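Long-range contacts in ThiJ/PfpI family protein (Francisella tularensis subsp. novicida, PDB 4P5P), which probably acts as a glyoxalase III of the DJ-1/PfpI family and may serve as a cysteine protease and virulence factor: residues A[21-26]-A[97-102]; A[103-108]-A[172-177]. All coordinates share one frame; numbering follows the deposited sequence.

Contact 1 (A[21-26]-A[97-102]); sequences TGLWLS and IFAGGH
W24 and G100 make the hydrogen bond of this contact. The amide N of W24 reaches G100 O at 3.1 Å with a nearly straight N-H (167°). Two CA-H...O contacts accompany it. L23 CA lies 3.5 Å from the same G100 O, and in return G101 CA comes within 3.2 Å of G22 O. The two backbones can draw so close because G101 carries no side chain on the side facing 22-24. Touching parts of the segments run in roughly opposed directions, without forming a ladder of bonds.

Apolar packing adds to this at the end nearer the strand. The side chain of L23 starts out away from 97-102, but with CG anti to the backbone N (chi1 166°) it carries CD1 back to A99 CB, 3.6 Å away. Side-chain carbons also make van der Waals contact with the glycine backbone: L23 CD1 lies 3.5 Å from G100 O, and W24 CB lies 3.7 Å from G101 N, while the indole of W24 leads away toward S58.

At the far end T21 and H102 cross at about a right angle, and T21 OG1 rests 3.5 Å from H102 CB. The polar ends are tied to other partners: T21 OG1 bonds D55 OD2, and H102 NE2 bonds E163 OE2, while the imidazole meets the ring of H133.

The glycine pair follows strand 95-98 at its C-terminal end, where the flavodoxin-like fold places its active site. There G101 N donates to OD2 of C132, present as the sulfinic acid, an arrangement consistent with the oxyanion hole beside the reactive cysteine in DJ-1/PfpI relatives.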
loop_
_atom_site.group_PDB
_atom_site.type_symbol
_atom_site.label_atom_id
_atom_site.label_comp_id
_atom_site.label_asym_id
_atom_site.label_seq_id
_atom_site.Cartn_x
_atom_site.Cartn_y
_atom_site.Cartn_z
ATOM N N THR A 21 0.465 -15.963 -2.170
ATOM C CA THR A 21 0.925 -14.589 -2.236
ATOM C C THR A 21 0.437 -13.855 -0.992
ATOM O O THR A 21 0.063 -14.479 0.014
ATOM C CB THR A 21 0.445 -13.882 -3.527
ATOM O OG1 THR A 21 1.052 -12.585 -3.617
ATOM C CG2 THR A 21 -1.064 -13.715 -3.557
ATOM N N GLY A 22 0.472 -12.534 -1.050
ATOM C CA GLY A 22 0.008 -11.720 0.049
ATOM C C GLY A 22 0.749 -10.410 0.067
ATOM O O GLY A 22 0.956 -9.807 -0.977
ATOM N N LEU A 23 1.147 -9.992 1.259
ATOM C CA LEU A 23 1.929 -8.789 1.479
ATOM C C LEU A 23 3.379 -8.950 1.038
ATOM O O LEU A 23 3.990 -9.992 1.280
ATOM C CB LEU A 23 1.889 -8.430 2.964
ATOM C CG LEU A 23 2.884 -7.396 3.492
ATOM C CD1 LEU A 23 2.522 -5.996 3.032
ATOM C CD2 LEU A 23 2.919 -7.472 5.007
ATOM N N TRP A 24 3.924 -7.901 0.414
ATOM C CA TRP A 24 5.369 -7.828 0.187
ATOM C C TRP A 24 5.978 -7.247 1.459
ATOM O O TRP A 24 5.858 -6.049 1.715
ATOM C CB TRP A 24 5.725 -6.972 -1.031
ATOM C CG TRP A 24 7.152 -7.215 -1.439
ATOM C CD1 TRP A 24 8.263 -6.590 -0.956
ATOM C CD2 TRP A 24 7.616 -8.201 -2.365
ATOM N NE1 TRP A 24 9.396 -7.122 -1.536
ATOM C CE2 TRP A 24 9.018 -8.112 -2.405
ATOM C CE3 TRP A 24 6.977 -9.153 -3.161
ATOM C CZ2 TRP A 24 9.788 -8.935 -3.223
ATOM C CZ3 TRP A 24 7.744 -9.966 -3.965
ATOM C CH2 TRP A 24 9.129 -9.853 -3.987
ATOM N N LEU A 25 6.593 -8.096 2.279
ATOM C CA LEU A 25 6.853 -7.724 3.670
ATOM C C LEU A 25 7.609 -6.415 3.866
ATOM O O LEU A 25 7.237 -5.621 4.720
ATOM C CB LEU A 25 7.607 -8.843 4.377
ATOM C CG LEU A 25 7.795 -8.660 5.886
ATOM C CD1 LEU A 25 6.455 -8.430 6.597
ATOM C CD2 LEU A 25 8.524 -9.836 6.483
ATOM N N SER A 26 8.645 -6.159 3.071
ATOM C CA SER A 26 9.436 -4.956 3.294
ATOM C C SER A 26 8.670 -3.664 2.990
ATOM O O SER A 26 9.092 -2.605 3.416
ATOM C CB SER A 26 10.728 -4.993 2.468
ATOM O OG SER A 26 10.456 -5.039 1.076
ATOM N N ILE A 97 -1.686 4.577 4.715
ATOM C CA ILE A 97 -0.612 4.058 3.862
ATOM C C ILE A 97 -0.928 2.617 3.454
ATOM O O ILE A 97 -1.113 1.775 4.317
ATOM C CB ILE A 97 0.765 4.105 4.583
ATOM C CG1 ILE A 97 1.053 5.518 5.124
ATOM C CG2 ILE A 97 1.864 3.618 3.653
ATOM C CD1 ILE A 97 1.018 6.619 4.099
ATOM N N PHE A 98 -0.956 2.343 2.150
ATOM C CA PHE A 98 -1.242 1.011 1.620
ATOM C C PHE A 98 0.012 0.289 1.141
ATOM O O PHE A 98 0.644 0.709 0.180
ATOM C CB PHE A 98 -2.235 1.113 0.475
ATOM C CG PHE A 98 -3.550 1.674 0.900
ATOM C CD1 PHE A 98 -4.506 0.851 1.455
ATOM C CD2 PHE A 98 -3.831 3.021 0.771
ATOM C CE1 PHE A 98 -5.709 1.359 1.886
ATOM C CE2 PHE A 98 -5.050 3.538 1.198
ATOM C CZ PHE A 98 -5.987 2.699 1.749
ATOM N N ALA A 99 0.355 -0.797 1.825
ATOM C CA ALA A 99 1.481 -1.636 1.450
ATOM C C ALA A 99 1.093 -2.485 0.239
ATOM O O ALA A 99 -0.086 -2.653 -0.045
ATOM C CB ALA A 99 1.885 -2.523 2.622
ATOM N N GLY A 100 2.085 -3.017 -0.471
ATOM C CA GLY A 100 1.837 -3.816 -1.658
ATOM C C GLY A 100 1.997 -5.312 -1.456
ATOM O O GLY A 100 1.769 -5.831 -0.361
ATOM N N GLY A 101 2.449 -5.994 -2.505
ATOM C CA GLY A 101 2.308 -7.433 -2.620
ATOM C C GLY A 101 1.154 -7.716 -3.567
ATOM O O GLY A 101 0.182 -6.965 -3.626
ATOM N N HIS A 102 1.253 -8.797 -4.325
ATOM C CA HIS A 102 0.230 -9.095 -5.322
ATOM C C HIS A 102 -1.150 -9.369 -4.726
ATOM O O HIS A 102 -2.145 -9.185 -5.410
ATOM C CB HIS A 102 0.661 -10.279 -6.176
ATOM C CG HIS A 102 1.630 -9.925 -7.259
ATOM N ND1 HIS A 102 2.998 -9.937 -7.066
ATOM C CD2 HIS A 102 1.433 -9.537 -8.542
ATOM C CE1 HIS A 102 3.598 -9.607 -8.197
ATOM N NE2 HIS A 102 2.670 -9.361 -9.107
#

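Contact 2 (A[103-108]-A[172-177])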
loop_
_atom_site.group_PDB
_atom_site.type_symbol
_atom_site.label_atom_id
_atom_site.label_comp_id
_atom_site.label_asym_id
_atom_site.label_seq_id
_atom_site.Cartn_x
_atom_site.Cartn_y
_atom_site.Cartn_z
ATOM N N GLY A 103 -1.221 -9.761 -3.455
ATOM C CA GLY A 103 -2.514 -10.054 -2.848
ATOM C C GLY A 103 -3.480 -8.894 -2.967
ATOM O O GLY A 103 -4.689 -9.085 -3.123
ATOM N N THR A 104 -2.935 -7.685 -2.908
ATOM C CA THR A 104 -3.720 -6.453 -2.985
ATOM C C THR A 104 -4.593 -6.365 -4.234
ATOM O O THR A 104 -5.630 -5.695 -4.221
ATOM C CB THR A 104 -2.814 -5.205 -2.976
ATOM O OG1 THR A 104 -1.929 -5.250 -4.101
ATOM C CG2 THR A 104 -1.984 -5.113 -1.709
ATOM N N MET A 105 -4.173 -7.013 -5.316
ATOM C CA MET A 105 -4.904 -6.917 -6.574
ATOM C C MET A 105 -6.287 -7.543 -6.468
ATOM O O MET A 105 -7.179 -7.198 -7.245
ATOM C CB MET A 105 -4.107 -7.573 -7.702
ATOM C CG MET A 105 -2.817 -6.843 -8.002
ATOM S SD MET A 105 -3.048 -5.220 -8.768
ATOM C CE MET A 105 -3.359 -5.665 -10.470
ATOM N N TRP A 106 -6.470 -8.432 -5.488
ATOM C CA TRP A 106 -7.731 -9.161 -5.335
ATOM C C TRP A 106 -8.614 -8.640 -4.205
ATOM O O TRP A 106 -9.796 -8.967 -4.177
ATOM C CB TRP A 106 -7.460 -10.651 -5.112
ATOM C CG TRP A 106 -7.049 -11.366 -6.360
ATOM C CD1 TRP A 106 -7.877 -11.902 -7.299
ATOM C CD2 TRP A 106 -5.711 -11.622 -6.816
ATOM N NE1 TRP A 106 -7.145 -12.475 -8.313
ATOM C CE2 TRP A 106 -5.814 -12.321 -8.042
ATOM C CE3 TRP A 106 -4.437 -11.332 -6.311
ATOM C CZ2 TRP A 106 -4.692 -12.735 -8.768
ATOM C CZ3 TRP A 106 -3.321 -11.750 -7.039
ATOM C CH2 TRP A 106 -3.459 -12.442 -8.251
ATOM N N ASP A 107 -8.075 -7.860 -3.270
ATOM C CA ASP A 107 -8.942 -7.350 -2.196
ATOM C C ASP A 107 -8.833 -5.857 -1.889
ATOM O O ASP A 107 -9.586 -5.360 -1.054
ATOM C CB ASP A 107 -8.754 -8.159 -0.891
ATOM C CG ASP A 107 -7.382 -8.022 -0.247
ATOM O OD1 ASP A 107 -6.464 -7.412 -0.819
ATOM O OD2 ASP A 107 -7.229 -8.567 0.872
ATOM N N PHE A 108 -7.992 -5.110 -2.599
ATOM C CA PHE A 108 -7.988 -3.653 -2.419
ATOM C C PHE A 108 -8.974 -2.878 -3.311
ATOM O O PHE A 108 -9.617 -1.953 -2.824
ATOM C CB PHE A 108 -6.587 -3.075 -2.665
ATOM C CG PHE A 108 -5.651 -3.112 -1.471
ATOM C CD1 PHE A 108 -5.922 -3.866 -0.341
ATOM C CD2 PHE A 108 -4.471 -2.374 -1.509
ATOM C CE1 PHE A 108 -5.051 -3.854 0.739
ATOM C CE2 PHE A 108 -3.608 -2.371 -0.458
ATOM C CZ PHE A 108 -3.886 -3.098 0.677
ATOM N N VAL A 172 -2.485 -11.754 -12.872
ATOM C CA VAL A 172 -3.170 -10.678 -12.164
ATOM C C VAL A 172 -4.517 -10.437 -12.848
ATOM O O VAL A 172 -4.650 -10.669 -14.051
ATOM C CB VAL A 172 -2.329 -9.374 -12.113
ATOM C CG1 VAL A 172 -1.140 -9.530 -11.161
ATOM C CG2 VAL A 172 -1.876 -8.948 -13.516
ATOM N N PRO A 173 -5.536 -10.009 -12.078
ATOM C CA PRO A 173 -6.896 -9.882 -12.619
ATOM C C PRO A 173 -7.078 -8.684 -13.556
ATOM O O PRO A 173 -8.050 -8.623 -14.299
ATOM C CB PRO A 173 -7.754 -9.738 -11.358
ATOM C CG PRO A 173 -6.822 -9.167 -10.324
ATOM C CD PRO A 173 -5.472 -9.706 -10.635
ATOM N N PHE A 174 -6.137 -7.751 -13.524
ATOM C CA PHE A 174 -6.164 -6.567 -14.370
ATOM C C PHE A 174 -4.767 -5.976 -14.306
ATOM O O PHE A 174 -3.989 -6.327 -13.423
ATOM C CB PHE A 174 -7.219 -5.554 -13.902
ATOM C CG PHE A 174 -6.970 -5.026 -12.517
ATOM C CD1 PHE A 174 -7.463 -5.696 -11.412
ATOM C CD2 PHE A 174 -6.229 -3.873 -12.318
ATOM C CE1 PHE A 174 -7.226 -5.230 -10.126
ATOM C CE2 PHE A 174 -5.992 -3.394 -11.043
ATOM C CZ PHE A 174 -6.493 -4.084 -9.938
ATOM N N SER A 175 -4.439 -5.118 -15.264
ATOM C CA SER A 175 -3.180 -4.396 -15.242
ATOM C C SER A 175 -3.339 -3.150 -14.377
ATOM O O SER A 175 -4.178 -2.288 -14.649
ATOM C CB SER A 175 -2.742 -4.015 -16.661
ATOM O OG SER A 175 -1.957 -2.840 -16.639
ATOM N N LEU A 176 -2.528 -3.055 -13.336
ATOM C CA LEU A 176 -2.582 -1.907 -12.445
ATOM C C LEU A 176 -2.322 -0.597 -13.184
ATOM O O LEU A 176 -3.070 0.359 -13.033
ATOM C CB LEU A 176 -1.573 -2.085 -11.316
ATOM C CG LEU A 176 -1.463 -0.911 -10.347
ATOM C CD1 LEU A 176 -2.808 -0.560 -9.707
ATOM C CD2 LEU A 176 -0.460 -1.249 -9.282
ATOM N N GLU A 177 -1.237 -0.559 -13.957
ATOM C CA GLU A 177 -0.923 0.608 -14.765
ATOM C C GLU A 177 -2.092 1.010 -15.660
ATOM O O GLU A 177 -2.480 2.180 -15.710
ATOM C CB GLU A 177 0.329 0.335 -15.614
ATOM C CG GLU A 177 0.644 1.435 -16.611
ATOM C CD GLU A 177 1.977 1.245 -17.330
ATOM O OE1 GLU A 177 2.197 1.973 -18.316
ATOM O OE2 GLU A 177 2.800 0.397 -16.918
#
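V172 meets M105 through its CB, which lies 4.2 Å from the terminal methyl CE. P173 then packs on W106: its CD stands over a face of the indole, 4.0 Å from the centroid of the six-membered ring. M105 CB lies over that same face and also touches P173 CD, at 3.9 Å, so proline, methionine stem and indole close up together.

F174 makes a Met-aromatic contact with M105. M105 CE sits over the phenyl face, 3.6 Å from its centroid and only 17° off the normal, as a CH-pi contact, while SD approaches obliquely at 4.5 Å. Bends at chi2 (-69°) and chi3 (-80°) fold the methionine and bring CE within 3.1 Å of F174 O, so the methyl touches both the ring face and the backbone oxygen of F174.

S175 is the N-cap of helix 176-182, its OG bonded to D178 N and to N160 OD1. L176, in the first turn, brings its CB to 4.1 Å from M105 CE.

The short, weakly bonded helix at about 104-107, just past strand 95-98, is thus joined by side-chain packing to the start of helix 176-182. Around it, W106 stacks with H11 from the loop after strand 2-8 and M105 touches H133; from the other segment F174 touches I139.

In the fold
The two contacts follow one another along the chain: contact 1 closes at 102, and contact 2 opens at 103. Their centres are 12 Å apart, contact 1 deep in the domain and contact 2 farther from its middle. One continuous run, strand 95-98, the G100-G101 loop and helix 104-107, serves both. They also meet directly: G22 O probably accepts a hydrogen bond from G103 N (3.3 Å), and A99 O packs against T104 CG2 and F108 CE2. Together they link the loop after strand 2-8 and the start of helix 176-182 to the C-terminal end of the central sheet, beside the oxidised cysteine at position 132.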